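Local coordinates for protein CLPV1 (Pseudomonas aeruginosa, PDB 4UQW), which probably uses ATP to disassemble the contracted TssB-TssC sheath of a bacterial type VI secretion system, a task to which its helical N domain contributes, at residues Y20-A25 and H45-L50; V28-R33 and S86-S91; E39-F44 and T74-R79; A132-G135 and F140-L143. All blocks are in the same frame, centred on the assembly; numbering follows the deposited sequence.

Interaction 1 of 4, residues Y20-A25 and H45-L50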
loop_
_atom_site.group_PDB
_atom_site.type_symbol
_atom_site.label_atom_id
_atom_site.label_comp_id
_atom_site.label_asym_id
_atom_site.label_seq_id
_atom_site.Cartn_x
_atom_site.Cartn_y
_atom_site.Cartn_z
ATOM N N TYR A 20 1.963 -1.532 9.251
ATOM C CA TYR A 20 3.172 -0.887 9.724
ATOM C C TYR A 20 4.331 -1.885 9.706
ATOM O O TYR A 20 5.461 -1.547 9.302
ATOM C CB TYR A 20 3.018 -0.356 11.154
ATOM C CG TYR A 20 3.794 0.908 11.530
ATOM C CD1 TYR A 20 4.960 1.298 10.863
ATOM C CD2 TYR A 20 3.284 1.788 12.475
ATOM C CE1 TYR A 20 5.646 2.471 11.204
ATOM C CE2 TYR A 20 3.965 2.940 12.848
ATOM C CZ TYR A 20 5.138 3.292 12.208
ATOM O OH TYR A 20 5.830 4.445 12.493
ATOM N N LYS A 21 4.078 -3.121 10.103
ATOM C CA LYS A 21 5.173 -4.119 10.051
ATOM C C LYS A 21 5.612 -4.320 8.615
ATOM O O LYS A 21 6.796 -4.566 8.343
ATOM C CB LYS A 21 4.722 -5.446 10.692
ATOM C CG LYS A 21 4.669 -5.319 12.251
ATOM C CD LYS A 21 4.122 -6.619 12.874
ATOM C CE LYS A 21 3.916 -6.486 14.381
ATOM N NZ LYS A 21 2.952 -7.533 14.858
ATOM N N ALA A 22 4.674 -4.178 7.668
ATOM C CA ALA A 22 5.087 -4.352 6.269
ATOM C C ALA A 22 5.888 -3.155 5.753
ATOM O O ALA A 22 6.720 -3.326 4.859
ATOM C CB ALA A 22 3.858 -4.636 5.355
ATOM N N ILE A 23 5.644 -1.928 6.245
ATOM C CA ILE A 23 6.507 -0.760 5.970
ATOM C C ILE A 23 7.928 -1.072 6.447
ATOM O O ILE A 23 8.933 -0.777 5.769
ATOM C CB ILE A 23 6.032 0.580 6.754
ATOM C CG1 ILE A 23 4.887 1.198 6.000
ATOM C CG2 ILE A 23 7.226 1.605 6.937
ATOM C CD1 ILE A 23 5.300 1.778 4.640
ATOM N N GLU A 24 8.049 -1.596 7.661
ATOM C CA GLU A 24 9.362 -1.966 8.201
ATOM C C GLU A 24 10.018 -3.007 7.325
ATOM O O GLU A 24 11.190 -2.866 6.978
ATOM C CB GLU A 24 9.195 -2.448 9.652
ATOM C CG GLU A 24 10.533 -2.772 10.300
ATOM C CD GLU A 24 10.401 -3.146 11.790
ATOM O OE1 GLU A 24 9.287 -3.024 12.348
ATOM O OE2 GLU A 24 11.440 -3.512 12.361
ATOM N N ALA A 25 9.297 -4.057 6.950
ATOM C CA ALA A 25 9.856 -5.115 6.107
ATOM C C ALA A 25 10.248 -4.555 4.752
ATOM O O ALA A 25 11.284 -4.966 4.175
ATOM C CB ALA A 25 8.851 -6.252 5.934
ATOM N N HIS A 45 4.494 -5.465 -2.308
ATOM C CA HIS A 45 5.144 -6.763 -2.423
ATOM C C HIS A 45 5.261 -7.433 -1.004
ATOM O O HIS A 45 4.958 -8.626 -0.839
ATOM C CB HIS A 45 6.502 -6.589 -3.109
ATOM C CG HIS A 45 7.330 -7.820 -3.049
ATOM N ND1 HIS A 45 7.216 -8.859 -3.946
ATOM C CD2 HIS A 45 8.251 -8.201 -2.132
ATOM C CE1 HIS A 45 8.086 -9.808 -3.621
ATOM N NE2 HIS A 45 8.716 -9.435 -2.522
ATOM N N GLN A 46 5.649 -6.651 -0.005
ATOM C CA GLN A 46 5.810 -7.223 1.331
ATOM C C GLN A 46 4.483 -7.630 1.935
ATOM O O GLN A 46 4.389 -8.692 2.618
ATOM C CB GLN A 46 6.541 -6.235 2.271
ATOM C CG GLN A 46 8.041 -6.203 1.975
ATOM C CD GLN A 46 8.761 -7.493 2.181
ATOM O OE1 GLN A 46 8.549 -8.247 3.159
ATOM N NE2 GLN A 46 9.568 -7.800 1.219
ATOM N N ILE A 47 3.433 -6.870 1.683
ATOM C CA ILE A 47 2.110 -7.271 2.187
ATOM C C ILE A 47 1.683 -8.592 1.554
ATOM O O ILE A 47 1.188 -9.497 2.281
ATOM C CB ILE A 47 1.053 -6.140 1.891
ATOM C CG1 ILE A 47 1.313 -4.917 2.771
ATOM C CG2 ILE A 47 -0.397 -6.697 2.053
ATOM C CD1 ILE A 47 0.638 -3.639 2.216
ATOM N N LEU A 48 1.953 -8.766 0.262
ATOM C CA LEU A 48 1.503 -9.960 -0.444
ATOM C C LEU A 48 2.358 -11.181 -0.077
ATOM O O LEU A 48 1.975 -12.311 -0.420
ATOM C CB LEU A 48 1.515 -9.701 -1.958
ATOM C CG LEU A 48 0.329 -8.769 -2.273
ATOM C CD1 LEU A 48 0.539 -8.207 -3.661
ATOM C CD2 LEU A 48 -0.981 -9.492 -2.191
ATOM N N GLN A 49 3.511 -10.964 0.594
ATOM C CA GLN A 49 4.335 -12.082 1.101
ATOM C C GLN A 49 3.741 -12.768 2.338
ATOM O O GLN A 49 4.124 -13.914 2.637
ATOM C CB GLN A 49 5.749 -11.610 1.450
ATOM C CG GLN A 49 6.608 -11.259 0.234
ATOM C CD GLN A 49 7.054 -12.498 -0.523
ATOM O OE1 GLN A 49 6.404 -12.915 -1.473
ATOM N NE2 GLN A 49 8.158 -13.107 -0.081
ATOM N N LEU A 50 2.805 -12.087 3.011
ATOM C CA LEU A 50 2.152 -12.607 4.199
ATOM C C LEU A 50 1.152 -13.707 3.819
ATOM O O LEU A 50 0.767 -13.833 2.659
ATOM C CB LEU A 50 1.422 -11.456 4.918
ATOM C CG LEU A 50 2.302 -10.272 5.333
ATOM C CD1 LEU A 50 1.343 -9.164 5.808
ATOM C CD2 LEU A 50 3.177 -10.701 6.517
#

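Interaction 2 of 4, residues V28-R33 and S86-S91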
loop_
_atom_site.group_PDB
_atom_site.type_symbol
_atom_site.label_atom_id
_atom_site.label_comp_id
_atom_site.label_asym_id
_atom_site.label_seq_id
_atom_site.Cartn_x
_atom_site.Cartn_y
_atom_site.Cartn_z
ATOM N N VAL A 28 13.552 -2.801 5.058
ATOM C CA VAL A 28 14.690 -3.734 5.131
ATOM C C VAL A 28 14.996 -4.266 3.717
ATOM O O VAL A 28 16.173 -4.348 3.282
ATOM C CB VAL A 28 14.384 -4.884 6.072
ATOM C CG1 VAL A 28 15.454 -6.043 5.924
ATOM C CG2 VAL A 28 14.253 -4.340 7.520
ATOM N N PHE A 29 13.945 -4.604 2.972
ATOM C CA PHE A 29 14.125 -5.136 1.601
ATOM C C PHE A 29 14.723 -4.101 0.674
ATOM O O PHE A 29 15.640 -4.403 -0.108
ATOM C CB PHE A 29 12.756 -5.606 1.076
ATOM C CG PHE A 29 12.776 -6.217 -0.303
ATOM C CD1 PHE A 29 12.670 -5.423 -1.426
ATOM C CD2 PHE A 29 12.838 -7.585 -0.459
ATOM C CE1 PHE A 29 12.659 -5.979 -2.696
ATOM C CE2 PHE A 29 12.808 -8.156 -1.722
ATOM C CZ PHE A 29 12.723 -7.347 -2.837
ATOM N N CYS A 30 14.167 -2.889 0.716
ATOM C CA CYS A 30 14.657 -1.778 -0.090
ATOM C C CYS A 30 16.156 -1.563 0.124
ATOM O O CYS A 30 16.932 -1.384 -0.824
ATOM C CB CYS A 30 13.837 -0.533 0.307
ATOM S SG CYS A 30 14.384 0.923 -0.622
ATOM N N LYS A 31 16.556 -1.584 1.383
ATOM C CA LYS A 31 17.968 -1.375 1.728
ATOM C C LYS A 31 18.844 -2.513 1.255
ATOM O O LYS A 31 19.971 -2.256 0.768
ATOM C CB LYS A 31 18.137 -1.205 3.222
ATOM C CG LYS A 31 17.655 0.145 3.705
ATOM C CD LYS A 31 17.999 0.379 5.161
ATOM C CE LYS A 31 19.509 0.796 5.342
ATOM N NZ LYS A 31 19.812 2.130 4.699
ATOM N N LEU A 32 18.370 -3.759 1.370
ATOM C CA LEU A 32 19.156 -4.902 0.885
ATOM C C LEU A 32 19.405 -4.789 -0.618
ATOM O O LEU A 32 20.482 -5.163 -1.116
ATOM C CB LEU A 32 18.466 -6.219 1.212
ATOM C CG LEU A 32 18.549 -6.549 2.698
ATOM C CD1 LEU A 32 17.776 -7.815 2.986
ATOM C CD2 LEU A 32 20.000 -6.677 3.155
ATOM N N ARG A 33 18.432 -4.266 -1.341
ATOM C CA ARG A 33 18.560 -4.124 -2.799
ATOM C C ARG A 33 19.327 -2.903 -3.246
ATOM O O ARG A 33 19.669 -2.776 -4.434
ATOM C CB ARG A 33 17.177 -4.046 -3.458
ATOM C CG ARG A 33 16.264 -5.190 -3.113
ATOM C CD ARG A 33 16.391 -6.326 -4.080
ATOM N NE ARG A 33 15.522 -6.076 -5.216
ATOM C CZ ARG A 33 15.233 -6.969 -6.149
ATOM N NH1 ARG A 33 15.746 -8.194 -6.084
ATOM N NH2 ARG A 33 14.429 -6.626 -7.142
ATOM N N SER A 86 23.248 6.658 -1.201
ATOM C CA SER A 86 22.619 7.715 -0.425
ATOM C C SER A 86 21.933 7.129 0.810
ATOM O O SER A 86 21.830 5.912 0.983
ATOM C CB SER A 86 21.607 8.504 -1.279
ATOM O OG SER A 86 20.920 7.669 -2.204
ATOM N N ILE A 87 21.465 7.996 1.686
ATOM C CA ILE A 87 20.686 7.518 2.797
ATOM C C ILE A 87 19.299 7.201 2.228
ATOM O O ILE A 87 18.699 8.008 1.500
ATOM C CB ILE A 87 20.597 8.548 3.936
ATOM C CG1 ILE A 87 19.754 7.991 5.076
ATOM C CG2 ILE A 87 20.047 9.883 3.438
ATOM C CD1 ILE A 87 19.879 8.804 6.359
ATOM N N THR A 88 18.806 6.020 2.550
ATOM C CA THR A 88 17.503 5.577 2.100
ATOM C C THR A 88 16.432 6.506 2.683
ATOM O O THR A 88 16.555 7.001 3.804
ATOM C CB THR A 88 17.242 4.154 2.567
ATOM O OG1 THR A 88 18.445 3.392 2.389
ATOM C CG2 THR A 88 16.089 3.509 1.802
ATOM N N ASP A 89 15.317 6.667 1.952
ATOM C CA ASP A 89 14.170 7.422 2.486
ATOM C C ASP A 89 12.874 6.793 1.987
ATOM O O ASP A 89 12.875 5.893 1.191
ATOM C CB ASP A 89 14.224 8.926 2.083
ATOM C CG ASP A 89 13.608 9.851 3.118
ATOM O OD1 ASP A 89 12.801 9.400 3.930
ATOM O OD2 ASP A 89 13.982 11.042 3.187
ATOM N N LEU A 90 11.758 7.318 2.518
ATOM C CA LEU A 90 10.438 6.872 2.021
ATOM C C LEU A 90 10.016 7.665 0.824
ATOM O O LEU A 90 10.249 8.847 0.783
ATOM C CB LEU A 90 9.366 7.080 3.077
ATOM C CG LEU A 90 9.685 6.432 4.415
ATOM C CD1 LEU A 90 8.546 6.860 5.453
ATOM C CD2 LEU A 90 9.826 4.917 4.362
ATOM N N SER A 91 9.442 7.012 -0.195
ATOM C CA SER A 91 8.788 7.721 -1.284
ATOM C C SER A 91 7.661 8.665 -0.805
ATOM O O SER A 91 6.864 8.286 0.064
ATOM C CB SER A 91 8.159 6.693 -2.218
ATOM O OG SER A 91 7.401 7.310 -3.273
#

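Interaction 3 of 4, residues E39-F44 and T74-R79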
loop_
_atom_site.group_PDB
_atom_site.type_symbol
_atom_site.label_atom_id
_atom_site.label_comp_id
_atom_site.label_asym_id
_atom_site.label_seq_id
_atom_site.Cartn_x
_atom_site.Cartn_y
_atom_site.Cartn_z
ATOM N N GLU A 39 9.199 2.336 -1.737
ATOM C CA GLU A 39 8.094 2.708 -2.622
ATOM C C GLU A 39 6.875 1.887 -2.376
ATOM O O GLU A 39 6.893 0.890 -1.643
ATOM C CB GLU A 39 8.498 2.493 -4.077
ATOM C CG GLU A 39 9.597 3.467 -4.535
ATOM C CD GLU A 39 9.817 3.392 -6.019
ATOM O OE1 GLU A 39 8.963 2.816 -6.745
ATOM O OE2 GLU A 39 10.866 3.910 -6.451
ATOM N N LEU A 40 5.784 2.335 -3.015
ATOM C CA LEU A 40 4.587 1.533 -2.963
ATOM C C LEU A 40 4.846 0.073 -3.420
ATOM O O LEU A 40 4.287 -0.874 -2.842
ATOM C CB LEU A 40 3.495 2.133 -3.828
ATOM C CG LEU A 40 2.882 3.451 -3.382
ATOM C CD1 LEU A 40 1.901 3.964 -4.487
ATOM C CD2 LEU A 40 2.149 3.295 -2.080
ATOM N N VAL A 41 5.708 -0.115 -4.446
ATOM C CA VAL A 41 5.905 -1.490 -4.911
ATOM C C VAL A 41 6.578 -2.357 -3.798
ATOM O O VAL A 41 6.203 -3.525 -3.611
ATOM C CB VAL A 41 6.713 -1.512 -6.220
ATOM C CG1 VAL A 41 8.149 -1.005 -6.014
ATOM C CG2 VAL A 41 6.754 -2.948 -6.780
ATOM N N HIS A 42 7.514 -1.777 -3.018
ATOM C CA HIS A 42 8.108 -2.548 -1.917
ATOM C C HIS A 42 7.053 -2.921 -0.892
ATOM O O HIS A 42 7.048 -4.027 -0.352
ATOM C CB HIS A 42 9.207 -1.744 -1.184
ATOM C CG HIS A 42 10.411 -1.422 -2.009
ATOM N ND1 HIS A 42 10.638 -0.141 -2.442
ATOM C CD2 HIS A 42 11.454 -2.176 -2.436
ATOM C CE1 HIS A 42 11.792 -0.098 -3.099
ATOM N NE2 HIS A 42 12.298 -1.318 -3.111
ATOM N N TRP A 43 6.188 -1.954 -0.555
ATOM C CA TRP A 43 5.213 -2.127 0.530
ATOM C C TRP A 43 4.202 -3.199 0.109
ATOM O O TRP A 43 3.890 -4.129 0.868
ATOM C CB TRP A 43 4.496 -0.805 0.764
ATOM C CG TRP A 43 3.744 -0.748 2.069
ATOM C CD1 TRP A 43 3.764 -1.668 3.067
ATOM C CD2 TRP A 43 2.940 0.342 2.475
ATOM N NE1 TRP A 43 2.975 -1.192 4.133
ATOM C CE2 TRP A 43 2.511 0.064 3.790
ATOM C CE3 TRP A 43 2.630 1.593 1.886
ATOM C CZ2 TRP A 43 1.681 0.962 4.505
ATOM C CZ3 TRP A 43 1.830 2.488 2.576
ATOM C CH2 TRP A 43 1.370 2.153 3.892
ATOM N N PHE A 44 3.669 -3.052 -1.118
ATOM C CA PHE A 44 2.643 -3.991 -1.583
ATOM C C PHE A 44 3.258 -5.395 -1.775
ATOM O O PHE A 44 2.622 -6.417 -1.439
ATOM C CB PHE A 44 2.005 -3.488 -2.893
ATOM C CG PHE A 44 0.881 -2.552 -2.645
ATOM C CD1 PHE A 44 0.985 -1.613 -1.655
ATOM C CD2 PHE A 44 -0.310 -2.613 -3.387
ATOM C CE1 PHE A 44 -0.050 -0.711 -1.405
ATOM C CE2 PHE A 44 -1.358 -1.706 -3.111
ATOM C CZ PHE A 44 -1.210 -0.778 -2.145
ATOM N N THR A 74 7.261 -8.158 -9.099
ATOM C CA THR A 74 8.659 -8.631 -9.120
ATOM C C THR A 74 9.440 -7.909 -10.197
ATOM O O THR A 74 10.575 -7.421 -9.998
ATOM C CB THR A 74 8.741 -10.133 -9.371
ATOM O OG1 THR A 74 8.192 -10.832 -8.250
ATOM C CG2 THR A 74 10.176 -10.534 -9.613
ATOM N N GLU A 75 8.843 -7.813 -11.384
ATOM C CA GLU A 75 9.514 -7.104 -12.466
ATOM C C GLU A 75 9.714 -5.600 -12.172
ATOM O O GLU A 75 10.821 -5.056 -12.427
ATOM C CB GLU A 75 8.766 -7.342 -13.792
ATOM C CG GLU A 75 8.883 -8.832 -14.157
ATOM C CD GLU A 75 8.224 -9.197 -15.484
ATOM O OE1 GLU A 75 7.720 -8.249 -16.132
ATOM O OE2 GLU A 75 8.235 -10.409 -15.868
ATOM N N ALA A 76 8.710 -4.926 -11.580
ATOM C CA ALA A 76 8.873 -3.533 -11.185
ATOM C C ALA A 76 9.987 -3.381 -10.152
ATOM O O ALA A 76 10.781 -2.431 -10.212
ATOM C CB ALA A 76 7.533 -2.985 -10.624
ATOM N N LEU A 77 10.038 -4.298 -9.178
ATOM C CA LEU A 77 11.114 -4.235 -8.165
ATOM C C LEU A 77 12.478 -4.351 -8.824
ATOM O O LEU A 77 13.416 -3.613 -8.471
ATOM C CB LEU A 77 10.976 -5.370 -7.162
ATOM C CG LEU A 77 9.898 -5.143 -6.143
ATOM C CD1 LEU A 77 9.613 -6.500 -5.474
ATOM C CD2 LEU A 77 10.308 -4.103 -5.117
ATOM N N ASP A 78 12.593 -5.298 -9.765
ATOM C CA ASP A 78 13.887 -5.614 -10.408
ATOM C C ASP A 78 14.356 -4.456 -11.272
ATOM O O ASP A 78 15.543 -4.337 -11.569
ATOM C CB ASP A 78 13.802 -6.902 -11.253
ATOM C CG ASP A 78 13.825 -8.164 -10.387
ATOM O OD1 ASP A 78 14.192 -8.061 -9.201
ATOM O OD2 ASP A 78 13.440 -9.255 -10.861
ATOM N N ARG A 79 13.432 -3.599 -11.670
ATOM C CA ARG A 79 13.773 -2.475 -12.520
ATOM C C ARG A 79 14.143 -1.191 -11.763
ATOM O O ARG A 79 14.694 -0.263 -12.349
ATOM C CB ARG A 79 12.616 -2.190 -13.500
ATOM C CG ARG A 79 12.437 -3.281 -14.590
ATOM C CD ARG A 79 11.310 -2.903 -15.565
ATOM N NE ARG A 79 10.876 -4.014 -16.420
ATOM C CZ ARG A 79 9.702 -4.635 -16.308
ATOM N NH1 ARG A 79 8.830 -4.251 -15.377
ATOM N NH2 ARG A 79 9.392 -5.636 -17.127
#

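Interaction 4 of 4, residues A132-G135 and F140-L143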
loop_
_atom_site.group_PDB
_atom_site.type_symbol
_atom_site.label_atom_id
_atom_site.label_comp_id
_atom_site.label_asym_id
_atom_site.label_seq_id
_atom_site.Cartn_x
_atom_site.Cartn_y
_atom_site.Cartn_z
ATOM N N ALA A 132 0.156 5.781 -10.350
ATOM C CA ALA A 132 1.357 5.048 -9.917
ATOM C C ALA A 132 1.090 3.566 -9.734
ATOM O O ALA A 132 1.881 2.707 -10.138
ATOM C CB ALA A 132 1.905 5.660 -8.611
ATOM N N LEU A 133 -0.043 3.267 -9.122
ATOM C CA LEU A 133 -0.421 1.906 -8.832
ATOM C C LEU A 133 -0.618 1.100 -10.118
ATOM O O LEU A 133 -0.113 -0.041 -10.248
ATOM C CB LEU A 133 -1.726 1.975 -7.972
ATOM C CG LEU A 133 -2.210 0.589 -7.558
ATOM C CD1 LEU A 133 -1.304 0.046 -6.449
ATOM C CD2 LEU A 133 -3.710 0.598 -7.237
ATOM N N THR A 134 -1.340 1.655 -11.092
ATOM C CA THR A 134 -1.544 0.889 -12.327
ATOM C C THR A 134 -0.264 0.789 -13.137
ATOM O O THR A 134 -0.101 -0.136 -13.887
ATOM C CB THR A 134 -2.708 1.476 -13.177
ATOM O OG1 THR A 134 -2.381 2.812 -13.629
ATOM C CG2 THR A 134 -3.984 1.544 -12.341
ATOM N N GLY A 135 0.660 1.728 -12.936
ATOM C CA GLY A 135 1.978 1.633 -13.534
ATOM C C GLY A 135 2.733 0.393 -13.056
ATOM O O GLY A 135 3.473 -0.201 -13.841
ATOM N N PHE A 140 -4.140 -3.825 -11.604
ATOM C CA PHE A 140 -4.863 -2.922 -10.697
ATOM C C PHE A 140 -5.900 -2.032 -11.379
ATOM O O PHE A 140 -6.754 -1.453 -10.691
ATOM C CB PHE A 140 -3.878 -2.023 -9.938
ATOM C CG PHE A 140 -3.040 -2.739 -8.905
ATOM C CD1 PHE A 140 -3.631 -3.411 -7.849
ATOM C CD2 PHE A 140 -1.648 -2.660 -8.961
ATOM C CE1 PHE A 140 -2.849 -4.015 -6.852
ATOM C CE2 PHE A 140 -0.870 -3.226 -7.936
ATOM C CZ PHE A 140 -1.479 -3.893 -6.896
ATOM N N ALA A 141 -5.894 -1.934 -12.713
ATOM C CA ALA A 141 -6.975 -1.266 -13.399
ATOM C C ALA A 141 -8.284 -2.018 -13.290
ATOM O O ALA A 141 -9.362 -1.458 -13.552
ATOM C CB ALA A 141 -6.604 -1.041 -14.865
ATOM N N LYS A 142 -8.229 -3.261 -12.836
ATOM C CA LYS A 142 -9.458 -4.040 -12.618
ATOM C C LYS A 142 -10.168 -3.664 -11.292
ATOM O O LYS A 142 -11.344 -4.008 -11.081
ATOM C CB LYS A 142 -9.130 -5.536 -12.614
ATOM C CG LYS A 142 -8.599 -6.045 -13.975
ATOM C CD LYS A 142 -8.146 -7.476 -13.945
ATOM C CE LYS A 142 -7.557 -7.795 -15.324
ATOM N NZ LYS A 142 -7.115 -9.181 -15.432
ATOM N N LEU A 143 -9.481 -2.950 -10.406
ATOM C CA LEU A 143 -10.127 -2.528 -9.162
ATOM C C LEU A 143 -11.197 -1.506 -9.427
ATOM O O LEU A 143 -11.027 -0.599 -10.232
ATOM C CB LEU A 143 -9.127 -1.938 -8.186
ATOM C CG LEU A 143 -8.021 -2.876 -7.734
ATOM C CD1 LEU A 143 -7.062 -2.076 -6.905
ATOM C CD2 LEU A 143 -8.627 -4.017 -6.952
#

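Interaction 1 of 4, residues Y20-A25 and H45-L50
A22 and A25, one turn apart on helix 17-33, face Q46 and I47 of helix 40-49. The tightest apolar touch is A22 CB on I47 CG1 at 3.6 Å. I47 can offer this branch because CG1 lies beside its backbone N (chi1 -70°). Beside it, the CB of Q46 sits 3.9 Å from A22 O, a van der Waals contact with the helix backbone. Further out, Q46 bends at chi2 (-62°), which turns its amide over A25: Q46 OE1 reaches A25 CB at 3.4 Å, while Q46 CG rests 3.9 Å from A25 C. Two alanines allow the backbones to come close, with the CA atoms of A22 and Q46 5.8 Å apart and the segment axes 8.9 Å apart at 117°.

Second-shell side chains pack on both sides. W43, on the same helix as Q46, packs against A22 and I23, and L55 and S53 bear on I47. F29 lies against Q46 NE2 and also meets the H45 ring. This is a helix-helix interface of the Clp N domain. Its chemistry implies cohesion by shape and apolar contact: the amide oxygen of Q46 approaches a methyl group here, so the glutamine contributes bulk and makes no polar bond between the two segments.

Interaction 2 of 4, residues V28-R33 and S86-S91
K31 and C30, near the end of helix 17-33, meet T88 just ahead of strand 89-90, which pairs in parallel with strand 37-38 to form the small two-stranded sheet of this helical Clp N domain. The contact therefore ties the first long helix to the segment that enters the sheet.

The polar part is a single hydrogen bond, K31 NZ to T88 OG1, at 3.0 Å. The CB of K31 points neither toward nor away from 86-91; bends at chi3 and chi4 fold the chain and bring the ammonium group to the hydroxyl. K31 CG also passes 3.6 Å from T88 OG1, which puts the folded chain close to the hydroxyl at CG as well as at NZ. K31 lies at the surface, where solvent probably competes for this bond.

The apolar part lies deeper. T88 CG2 touches C30 SG at 3.9 Å, and the buried C30 side chain also packs on V38, N35 and H42.

Charged and backbone interactions position the strand. D89 bonds through its main chain to P36 and V38, and its OD1 forms a salt bridge with R8. L90, next in line, packs on R8 and F12; R8, F12, L90 and Y20 line the pocket that holds benzamidine in this crystal. S91 then caps helix 92-108, its OG bonding to H93 N. Within the strand, L90 N donates to D89 OD1 at 2.7 Å with an N-H...O angle of 145°, meeting the anti side of the carboxylate from 23° out of its plane.

Interaction 3 of 4, residues E39-F44 and T74-R79
V41 and L77 come together through their side-chain torsions. In V41, chi1 of 66° places CG1 in the crowded position between backbone N and carbonyl carbon and leaves CG2 anti to the N. In L77, chi1 sets CG beside the backbone N, and the extended chi2 then carries CD2 to V41 and H42. L77 CD2 sits 3.9 Å from V41 CG1 and 3.5 Å from H42 CD2, approaching the imidazole obliquely. V41 CG2 meets both L77 CG and A76 CB, each at 3.9 Å.

The imidazole is held at both nitrogens. E39, the N-cap residue, donates its backbone N-H to H42 ND1 at 3.0 Å; the angle is 170° and the donor lies in the ring plane, which fixes the ring's rotation. NE2 is bonded to N35 OD1, a pairing consistent with a neutral ring protonated at NE2. F29 and C30 of helix 17-33 also pack against H42, while L136 of helix 127-136 touches V41 and A76.

The segment axes approach to 9.8 Å, with 135° between their directions. This is apolar packing of helix 40-49 on helix 66-79, with helix 54-61 between them in the chain, within the mainly helical Clp N-terminal domain.

Interaction 4 of 4, residues A132-G135 and F140-L143
L133 reaches F140 across the turn that follows helix 127-136. Its CB leads outward with CG anti to the backbone N (chi1 -178°), which carries the branch point to the F140 ring, L133 CG lying 3.6 Å from F140 CD2. From CG the two methyls part. L133 CD1 lies over one face of the ring, 3.8 Å from its centroid and 19° off the normal, a CH-pi contact displaced toward the F140 CD2-CE2 bond. L133 CD2 instead lies at the root of the phenylalanine, 3.8 Å from F140 CB, and also comes within 4.3 Å of L143 CD1. The two side chains, L133 and F140, run nearly perpendicular.

The chain leaving helix 127-136 turns back and packs a 3-10 segment that includes 140-142 on the end of the helix, with L143 N bonded to F140 O. It belongs to the C-terminal helices of the domain: L133 and L143 also pack on helix 116-124, and F44 of helix 40-49 touches both L133 and F140.

The main chain of L133 joins in as well, its O lying 3.3 Å from F140 CD2. At the outer margin T134 CG2 rests 4.0 Å from A141 N, while T134 OG1 turns to its own helix, making weak hydrogen bonds to the carbonyl oxygens of H131 and R130.

Interactions 1 and 3 share helix 40-49, which packs helix 17-33 in one and helix 66-79 in the other; interaction 2 takes up helix 17-33 again nearer its end. Interactions 3 and 4 are the buried ones and depend on leucine, valine and phenylalanine, whereas interaction 1 is half buried and mixes alanine with an amide. Interaction 2 is the more exposed contact, pairing exposed K31 and buried C30 with T88, and has the sole hydrogen bond made across any of the four. F29 and C30 packing on H42 joins interactions 2 and 3, and F44 packing on L133 and F140 links 3 to 4. Interactions 1 and 4 lie on opposite sides of the centre, without touching.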